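PDB 6DRU: glycosyl hydrolases family 31 family protein from Aspergillus niger, which catalyses the hydrolytic release of alpha-xylose from the non-reducing terminal glucose of xyloglucan oligosaccharides. Local coordinates for residues F99-D104 against A223-Y228; S142-E147 against S183-A188. One frame throughout, in Å; residues are numbered along the deposited sequence.

Both contacts lie in the beta-rich N-terminal part of the chain, away from the xylose pocket, with centres about 11 Å apart, and each is only partly buried. Contact 1 joins strand 98-102 of a four-stranded sheet to the loop between strand 216-222 and helix 228-239; contact 2 sets a turn after strand 135-142 against the loop of the hairpin formed by strands 176-183 and 187-191. They meet at that loop: Arg-101 NH2 is hydrogen-bonded to Lys-185 O, and Ala-223 N to Gly-186 O. Contact 1 has one neutral side-chain amide hydrogen bond to the backbone, with Asp-104 and Pro-225 exposed at its margin. In contact 2 the buried Glu-147 carboxylate takes two hydroxyl hydrogen bonds and a long lysine salt bridge.

Contact 1 (F99-D104 against A223-Y228); sequences FYRVND and AQPGDY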
ATOM      1  N   PHE A  99      25.041 -19.586 -16.538  1.00 54.21           N
ATOM      2  CA  PHE A  99      26.408 -19.597 -16.033  1.00 60.49           C
ATOM      3  C   PHE A  99      26.989 -21.002 -16.099  1.00 64.73           C
ATOM      4  O   PHE A  99      26.377 -21.957 -15.608  1.00 56.67           O
ATOM      5  CB  PHE A  99      26.460 -19.068 -14.596  1.00 57.72           C
ATOM      6  CG  PHE A  99      26.032 -17.637 -14.465  1.00 62.69           C
ATOM      7  CD1 PHE A  99      26.935 -16.607 -14.682  1.00 63.90           C
ATOM      8  CD2 PHE A  99      24.725 -17.318 -14.140  1.00 52.73           C
ATOM      9  CE1 PHE A  99      26.543 -15.286 -14.568  1.00 62.08           C
ATOM     10  CE2 PHE A  99      24.325 -16.000 -14.025  1.00 49.77           C
ATOM     11  CZ  PHE A  99      25.236 -14.982 -14.239  1.00 63.43           C
ATOM     12  N   TYR A 100      28.171 -21.118 -16.698  1.00 57.47           N
ATOM     13  CA  TYR A 100      28.886 -22.379 -16.815  1.00 64.39           C
ATOM     14  C   TYR A 100      30.253 -22.270 -16.153  1.00 68.55           C
ATOM     15  O   TYR A 100      30.805 -21.177 -15.994  1.00 64.79           O
ATOM     16  CB  TYR A 100      29.067 -22.789 -18.283  1.00 62.75           C
ATOM     17  CG  TYR A 100      27.780 -22.981 -19.052  1.00 68.42           C
ATOM     18  CD1 TYR A 100      27.097 -21.895 -19.586  1.00 57.44           C
ATOM     19  CD2 TYR A 100      27.256 -24.252 -19.258  1.00 65.02           C
ATOM     20  CE1 TYR A 100      25.923 -22.069 -20.295  1.00 63.27           C
ATOM     21  CE2 TYR A 100      26.084 -24.436 -19.966  1.00 72.14           C
ATOM     22  CZ  TYR A 100      25.420 -23.341 -20.482  1.00 69.47           C
ATOM     23  OH  TYR A 100      24.252 -23.519 -21.187  1.00 71.96           O
ATOM     24  N   ARG A 101      30.797 -23.420 -15.766  1.00 66.37           N
ATOM     25  CA  ARG A 101      32.175 -23.526 -15.309  1.00 53.90           C
ATOM     26  C   ARG A 101      32.986 -24.344 -16.306  1.00 65.81           C
ATOM     27  O   ARG A 101      32.532 -25.391 -16.776  1.00 56.62           O
ATOM     28  CB  ARG A 101      32.267 -24.171 -13.923  1.00 59.72           C
ATOM     29  CG  ARG A 101      33.640 -24.769 -13.635  1.00 64.86           C
ATOM     30  CD  ARG A 101      33.840 -25.108 -12.171  1.00 62.62           C
ATOM     31  NE  ARG A 101      32.748 -25.910 -11.628  1.00 62.26           N
ATOM     32  CZ  ARG A 101      32.528 -27.181 -11.941  1.00 60.88           C
ATOM     33  NH1 ARG A 101      33.322 -27.798 -12.804  1.00 61.55           N
ATOM     34  NH2 ARG A 101      31.510 -27.835 -11.397  1.00 65.65           N
ATOM     35  N   VAL A 102      34.185 -23.865 -16.619  1.00 66.58           N
ATOM     36  CA  VAL A 102      35.113 -24.593 -17.475  1.00 61.70           C
ATOM     37  C   VAL A 102      35.914 -25.534 -16.583  1.00 65.85           C
ATOM     38  O   VAL A 102      36.720 -25.088 -15.761  1.00 63.28           O
ATOM     39  CB  VAL A 102      36.031 -23.643 -18.251  1.00 52.73           C
ATOM     40  CG1 VAL A 102      37.150 -24.419 -18.923  1.00 57.19           C
ATOM     41  CG2 VAL A 102      35.233 -22.858 -19.272  1.00 56.73           C
ATOM     42  N   ASN A 103      35.689 -26.835 -16.739  1.00 71.55           N
ATOM     43  CA  ASN A 103      36.369 -27.821 -15.917  1.00 71.75           C
ATOM     44  C   ASN A 103      37.819 -27.987 -16.371  1.00 79.40           C
ATOM     45  O   ASN A 103      38.249 -27.451 -17.396  1.00 83.67           O
ATOM     46  CB  ASN A 103      35.638 -29.161 -15.970  1.00 60.31           C
ATOM     47  CG  ASN A 103      34.152 -29.025 -15.711  1.00 66.54           C
ATOM     48  OD1 ASN A 103      33.733 -28.358 -14.764  1.00 77.99           O
ATOM     49  ND2 ASN A 103      33.343 -29.659 -16.553  1.00 65.04           N
ATOM     50  N   ASP A 104      38.580 -28.752 -15.586  1.00 73.15           N
ATOM     51  CA  ASP A 104      39.980 -28.982 -15.920  1.00 72.86           C
ATOM     52  C   ASP A 104      40.128 -29.812 -17.189  1.00 75.57           C
ATOM     53  O   ASP A 104      41.088 -29.622 -17.943  1.00 74.52           O
ATOM     54  CB  ASP A 104      40.697 -29.658 -14.752  1.00 73.15           C
ATOM     55  CG  ASP A 104      40.736 -28.789 -13.508  1.00 92.32           C
ATOM     56  OD1 ASP A 104      40.776 -27.547 -13.648  1.00 96.61           O
ATOM     57  OD2 ASP A 104      40.731 -29.347 -12.389  1.00 95.37           O
ATOM     58  N   ALA A 223      33.950 -22.639  -8.798  1.00 49.18           N
ATOM     59  CA  ALA A 223      35.161 -23.343  -8.402  1.00 61.39           C
ATOM     60  C   ALA A 223      35.047 -24.795  -8.840  1.00 66.37           C
ATOM     61  O   ALA A 223      33.947 -25.321  -9.031  1.00 65.03           O
ATOM     62  CB  ALA A 223      35.406 -23.254  -6.892  1.00 63.28           C
ATOM     63  N   GLN A 224      36.199 -25.441  -8.994  1.00 63.57           N
ATOM     64  CA  GLN A 224      36.208 -26.838  -9.408  1.00 67.74           C
ATOM     65  C   GLN A 224      35.563 -27.708  -8.330  1.00 64.91           C
ATOM     66  O   GLN A 224      35.704 -27.423  -7.138  1.00 68.46           O
ATOM     67  CB  GLN A 224      37.634 -27.308  -9.687  1.00 60.33           C
ATOM     68  CG  GLN A 224      38.313 -26.571 -10.831  1.00 64.84           C
ATOM     69  CD  GLN A 224      37.582 -26.744 -12.148  1.00 67.43           C
ATOM     70  OE1 GLN A 224      36.961 -27.777 -12.394  1.00 65.78           O
ATOM     71  NE2 GLN A 224      37.652 -25.729 -13.001  1.00 67.26           N
ATOM     72  N   PRO A 225      34.848 -28.768  -8.716  1.00 61.78           N
ATOM     73  CA  PRO A 225      34.054 -29.519  -7.737  1.00 62.95           C
ATOM     74  C   PRO A 225      34.922 -30.155  -6.661  1.00 64.97           C
ATOM     75  O   PRO A 225      36.078 -30.522  -6.894  1.00 71.36           O
ATOM     76  CB  PRO A 225      33.346 -30.579  -8.588  1.00 52.04           C
ATOM     77  CG  PRO A 225      34.154 -30.678  -9.833  1.00 49.66           C
ATOM     78  CD  PRO A 225      34.710 -29.313 -10.078  1.00 53.97           C
ATOM     79  N   GLY A 226      34.346 -30.274  -5.464  1.00 64.96           N
ATOM     80  CA  GLY A 226      35.063 -30.742  -4.298  1.00 73.16           C
ATOM     81  C   GLY A 226      35.995 -29.729  -3.672  1.00 71.25           C
ATOM     82  O   GLY A 226      36.475 -29.961  -2.555  1.00 79.77           O
ATOM     83  N   ASP A 227      36.253 -28.609  -4.341  1.00 64.82           N
ATOM     84  CA  ASP A 227      37.236 -27.631  -3.882  1.00 78.30           C
ATOM     85  C   ASP A 227      36.516 -26.475  -3.187  1.00 69.94           C
ATOM     86  O   ASP A 227      36.382 -25.366  -3.709  1.00 68.82           O
ATOM     87  CB  ASP A 227      38.086 -27.159  -5.061  1.00 79.10           C
ATOM     88  CG  ASP A 227      39.268 -26.316  -4.635  1.00106.19           C
ATOM     89  OD1 ASP A 227      39.144 -25.561  -3.648  1.00104.00           O
ATOM     90  OD2 ASP A 227      40.326 -26.412  -5.294  1.00130.00           O
ATOM     91  N   TYR A 228      36.049 -26.762  -1.970  1.00 63.04           N
ATOM     92  CA  TYR A 228      35.306 -25.777  -1.194  1.00 54.50           C
ATOM     93  C   TYR A 228      36.202 -24.731  -0.551  1.00 63.50           C
ATOM     94  O   TYR A 228      35.729 -23.629  -0.255  1.00 60.51           O
ATOM     95  CB  TYR A 228      34.480 -26.473  -0.111  1.00 52.94           C
ATOM     96  CG  TYR A 228      33.396 -27.369  -0.659  1.00 57.21           C
ATOM     97  CD1 TYR A 228      33.633 -28.718  -0.894  1.00 58.20           C
ATOM     98  CD2 TYR A 228      32.136 -26.864  -0.952  1.00 56.79           C
ATOM     99  CE1 TYR A 228      32.644 -29.539  -1.402  1.00 59.75           C
ATOM    100  CE2 TYR A 228      31.140 -27.677  -1.458  1.00 61.58           C
ATOM    101  CZ  TYR A 228      31.400 -29.014  -1.683  1.00 62.74           C
ATOM    102  OH  TYR A 228      30.411 -29.827  -2.187  1.00 57.72           O
TER
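Gln-224 reaches across to the end of strand 98-102 and can be followed atom by atom. From CB, CG turns to stand beside the backbone N (chi1 -63°), and a second bend at chi2 swings the amide toward residues 102-104. CG passes the carboxylate of Asp-104, and CD lies 3.6 Å from Asp-104 OD1, the two planar groups being 33° apart. The oxygen OE1 packs 3.6 Å from Asn-103 CA. NE2 makes the hydrogen bond of the contact, donating to Val-102 O at 3.0 Å; the acceptor lies in the amide plane, although the N-H...O angle of 153° leaves the bond somewhat bent. Gln-224 also opens a type II turn to Asp-227, which N-caps helix 228-239.

Arg-101 comes in next to it from the strand. Pro-225 CD sits 3.3 Å above one face of the guanidinium, offset toward its rim, while NE approaches Ala-223 O obliquely, at an angle too poor for a hydrogen bond. NH2 is hydrogen-bonded to Lys-185 O instead. The contact thus ties strand to loop with one hydrogen bond from a neutral side-chain amide to a backbone carbonyl, and the arginine adds packing and a close polar approach.

Contact 2 (S142-E147 against S183-A188); sequences SATPDE and SNKGYA
Glu-147 OE1 sits at the edge of the Tyr-187 ring, near its plane, while Ser-183 CB of the tyrosine's own segment lies 3.5 Å above one face, offset toward the rim. The carboxylate is turned 57° from that ring yet is within 8° of parallel to the amide of Asn-184, which crosses the glutamate with OD1 3.7 Å from Glu-147 CG; the same OD1 accepts from the backbone N of Gln-148.

Two hydroxyls grip Glu-147 OE1 from different directions. Tyr-187 OH donates to its syn lone pair at 2.7 Å, and Ser-183 OG donates to the anti lone pair, also at 2.7 Å. The glutamate reaches them because its chain is extended beyond CG. These bonds satisfy a buried carboxylate oxygen and fix the rotation of the group.

Ser-183 OG also accepts from Lys-185 N, making an ST turn at the start of the loop joining antiparallel strands 176-183 and 187-191. Gly-186 N bonds Ser-183 O, closing the turn, and Ser-183 N bonds Tyr-187 O; with Gly-186 at positive phi after two helical-type residues, this fits a type I turn with a G1 bulge. Facing it is a type I turn from Thr-144 to Glu-147, closed by Glu-147 N to Thr-144 O.

The other carboxylate oxygen, OE2, accepts a weak hydrogen bond from Thr-144 N and forms a long salt bridge with Lys-185 NZ, 4.0 Å away. The extended lysine meets Thr-144 tip to tip, NZ donating to OG1 at 3.0 Å, while Thr-144 O accepts from Lys-163 NZ.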
ATOM      1  N   SER A 142      17.413 -21.856 -11.789  1.00 60.13           N
ATOM      2  CA  SER A 142      17.151 -23.284 -11.899  1.00 57.38           C
ATOM      3  C   SER A 142      17.947 -24.067 -10.860  1.00 62.23           C
ATOM      4  O   SER A 142      18.994 -23.624 -10.378  1.00 51.62           O
ATOM      5  CB  SER A 142      17.493 -23.787 -13.300  1.00 50.97           C
ATOM      6  OG  SER A 142      18.879 -23.644 -13.569  1.00 61.14           O
ATOM      7  N   ALA A 143      17.427 -25.242 -10.511  1.00 62.60           N
ATOM      8  CA  ALA A 143      18.089 -26.139  -9.576  1.00 61.96           C
ATOM      9  C   ALA A 143      17.774 -27.577  -9.963  1.00 63.51           C
ATOM     10  O   ALA A 143      16.775 -27.859 -10.631  1.00 56.62           O
ATOM     11  CB  ALA A 143      17.663 -25.862  -8.129  1.00 54.90           C
ATOM     12  N   THR A 144      18.640 -28.489  -9.531  1.00 66.13           N
ATOM     13  CA  THR A 144      18.443 -29.904  -9.793  1.00 61.14           C
ATOM     14  C   THR A 144      18.051 -30.628  -8.508  1.00 61.71           C
ATOM     15  O   THR A 144      18.393 -30.177  -7.411  1.00 66.42           O
ATOM     16  CB  THR A 144      19.711 -30.545 -10.369  1.00 61.67           C
ATOM     17  OG1 THR A 144      20.836 -30.195  -9.554  1.00 72.40           O
ATOM     18  CG2 THR A 144      19.949 -30.066 -11.792  1.00 64.84           C
ATOM     19  N   PRO A 145      17.331 -31.749  -8.606  1.00 59.37           N
ATOM     20  CA  PRO A 145      16.878 -32.426  -7.380  1.00 59.27           C
ATOM     21  C   PRO A 145      18.015 -32.934  -6.512  1.00 55.60           C
ATOM     22  O   PRO A 145      17.836 -33.075  -5.296  1.00 71.74           O
ATOM     23  CB  PRO A 145      16.022 -33.583  -7.916  1.00 50.45           C
ATOM     24  CG  PRO A 145      15.621 -33.160  -9.290  1.00 55.17           C
ATOM     25  CD  PRO A 145      16.780 -32.379  -9.819  1.00 49.35           C
ATOM     26  N   ASP A 146      19.179 -33.207  -7.095  1.00 67.87           N
ATOM     27  CA  ASP A 146      20.308 -33.776  -6.375  1.00 76.91           C
ATOM     28  C   ASP A 146      21.203 -32.727  -5.724  1.00 78.34           C
ATOM     29  O   ASP A 146      22.188 -33.093  -5.073  1.00 83.08           O
ATOM     30  CB  ASP A 146      21.138 -34.653  -7.324  1.00 93.85           C
ATOM     31  CG  ASP A 146      21.699 -33.873  -8.502  1.00106.71           C
ATOM     32  OD1 ASP A 146      22.718 -33.168  -8.336  1.00103.29           O
ATOM     33  OD2 ASP A 146      21.110 -33.961  -9.601  1.00102.44           O
ATOM     34  N   GLU A 147      20.891 -31.443  -5.879  1.00 74.69           N
ATOM     35  CA  GLU A 147      21.794 -30.390  -5.442  1.00 67.90           C
ATOM     36  C   GLU A 147      21.814 -30.288  -3.920  1.00 67.80           C
ATOM     37  O   GLU A 147      20.874 -30.684  -3.227  1.00 67.58           O
ATOM     38  CB  GLU A 147      21.388 -29.045  -6.045  1.00 77.09           C
ATOM     39  CG  GLU A 147      22.551 -28.095  -6.281  1.00 74.46           C
ATOM     40  CD  GLU A 147      22.157 -26.872  -7.084  1.00 76.44           C
ATOM     41  OE1 GLU A 147      22.909 -25.875  -7.052  1.00 67.86           O
ATOM     42  OE2 GLU A 147      21.089 -26.900  -7.733  1.00 73.51           O
ATOM     43  N   SER A 183      27.146 -24.360  -3.266  1.00 52.91           N
ATOM     44  CA  SER A 183      26.518 -25.533  -3.850  1.00 61.59           C
ATOM     45  C   SER A 183      27.581 -26.575  -4.170  1.00 61.88           C
ATOM     46  O   SER A 183      28.721 -26.239  -4.505  1.00 62.06           O
ATOM     47  CB  SER A 183      25.739 -25.171  -5.117  1.00 57.97           C
ATOM     48  OG  SER A 183      25.206 -26.329  -5.734  1.00 61.21           O
ATOM     49  N   ASN A 184      27.202 -27.849  -4.059  1.00 63.73           N
ATOM     50  CA  ASN A 184      28.133 -28.918  -4.397  1.00 65.29           C
ATOM     51  C   ASN A 184      28.395 -29.021  -5.894  1.00 65.59           C
ATOM     52  O   ASN A 184      29.287 -29.775  -6.295  1.00 66.97           O
ATOM     53  CB  ASN A 184      27.626 -30.256  -3.853  1.00 52.50           C
ATOM     54  CG  ASN A 184      26.249 -30.613  -4.366  1.00 62.56           C
ATOM     55  OD1 ASN A 184      25.557 -29.783  -4.954  1.00 81.69           O
ATOM     56  ND2 ASN A 184      25.840 -31.856  -4.144  1.00 63.64           N
ATOM     57  N   LYS A 185      27.656 -28.283  -6.726  1.00 57.90           N
ATOM     58  CA  LYS A 185      27.977 -28.217  -8.146  1.00 53.33           C
ATOM     59  C   LYS A 185      29.253 -27.435  -8.420  1.00 65.42           C
ATOM     60  O   LYS A 185      29.740 -27.458  -9.556  1.00 74.44           O
ATOM     61  CB  LYS A 185      26.820 -27.592  -8.926  1.00 53.26           C
ATOM     62  CG  LYS A 185      25.678 -28.548  -9.208  1.00 66.33           C
ATOM     63  CD  LYS A 185      24.732 -27.982 -10.251  1.00 67.63           C
ATOM     64  CE  LYS A 185      23.594 -28.946 -10.535  1.00 77.06           C
ATOM     65  NZ  LYS A 185      22.453 -28.276 -11.218  1.00 80.00           N
ATOM     66  N   GLY A 186      29.800 -26.751  -7.421  1.00 57.81           N
ATOM     67  CA  GLY A 186      31.030 -26.012  -7.598  1.00 61.30           C
ATOM     68  C   GLY A 186      30.824 -24.533  -7.841  1.00 59.68           C
ATOM     69  O   GLY A 186      31.469 -23.947  -8.715  1.00 62.86           O
ATOM     70  N   TYR A 187      29.928 -23.911  -7.078  1.00 56.92           N
ATOM     71  CA  TYR A 187      29.757 -22.472  -7.182  1.00 65.32           C
ATOM     72  C   TYR A 187      29.174 -21.933  -5.887  1.00 60.78           C
ATOM     73  O   TYR A 187      28.509 -22.653  -5.139  1.00 62.18           O
ATOM     74  CB  TYR A 187      28.869 -22.084  -8.372  1.00 63.52           C
ATOM     75  CG  TYR A 187      27.399 -22.401  -8.203  1.00 60.52           C
ATOM     76  CD1 TYR A 187      26.898 -23.655  -8.527  1.00 66.08           C
ATOM     77  CD2 TYR A 187      26.509 -21.439  -7.737  1.00 53.67           C
ATOM     78  CE1 TYR A 187      25.555 -23.948  -8.385  1.00 63.87           C
ATOM     79  CE2 TYR A 187      25.162 -21.723  -7.588  1.00 47.48           C
ATOM     80  CZ  TYR A 187      24.692 -22.980  -7.914  1.00 59.49           C
ATOM     81  OH  TYR A 187      23.357 -23.274  -7.771  1.00 54.60           O
ATOM     82  N   ALA A 188      29.440 -20.655  -5.633  1.00 60.63           N
ATOM     83  CA  ALA A 188      28.878 -19.935  -4.505  1.00 61.15           C
ATOM     84  C   ALA A 188      28.072 -18.751  -5.024  1.00 62.07           C
ATOM     85  O   ALA A 188      28.266 -18.288  -6.151  1.00 58.82           O
ATOM     86  CB  ALA A 188      29.970 -19.460  -3.539  1.00 49.75           C
TER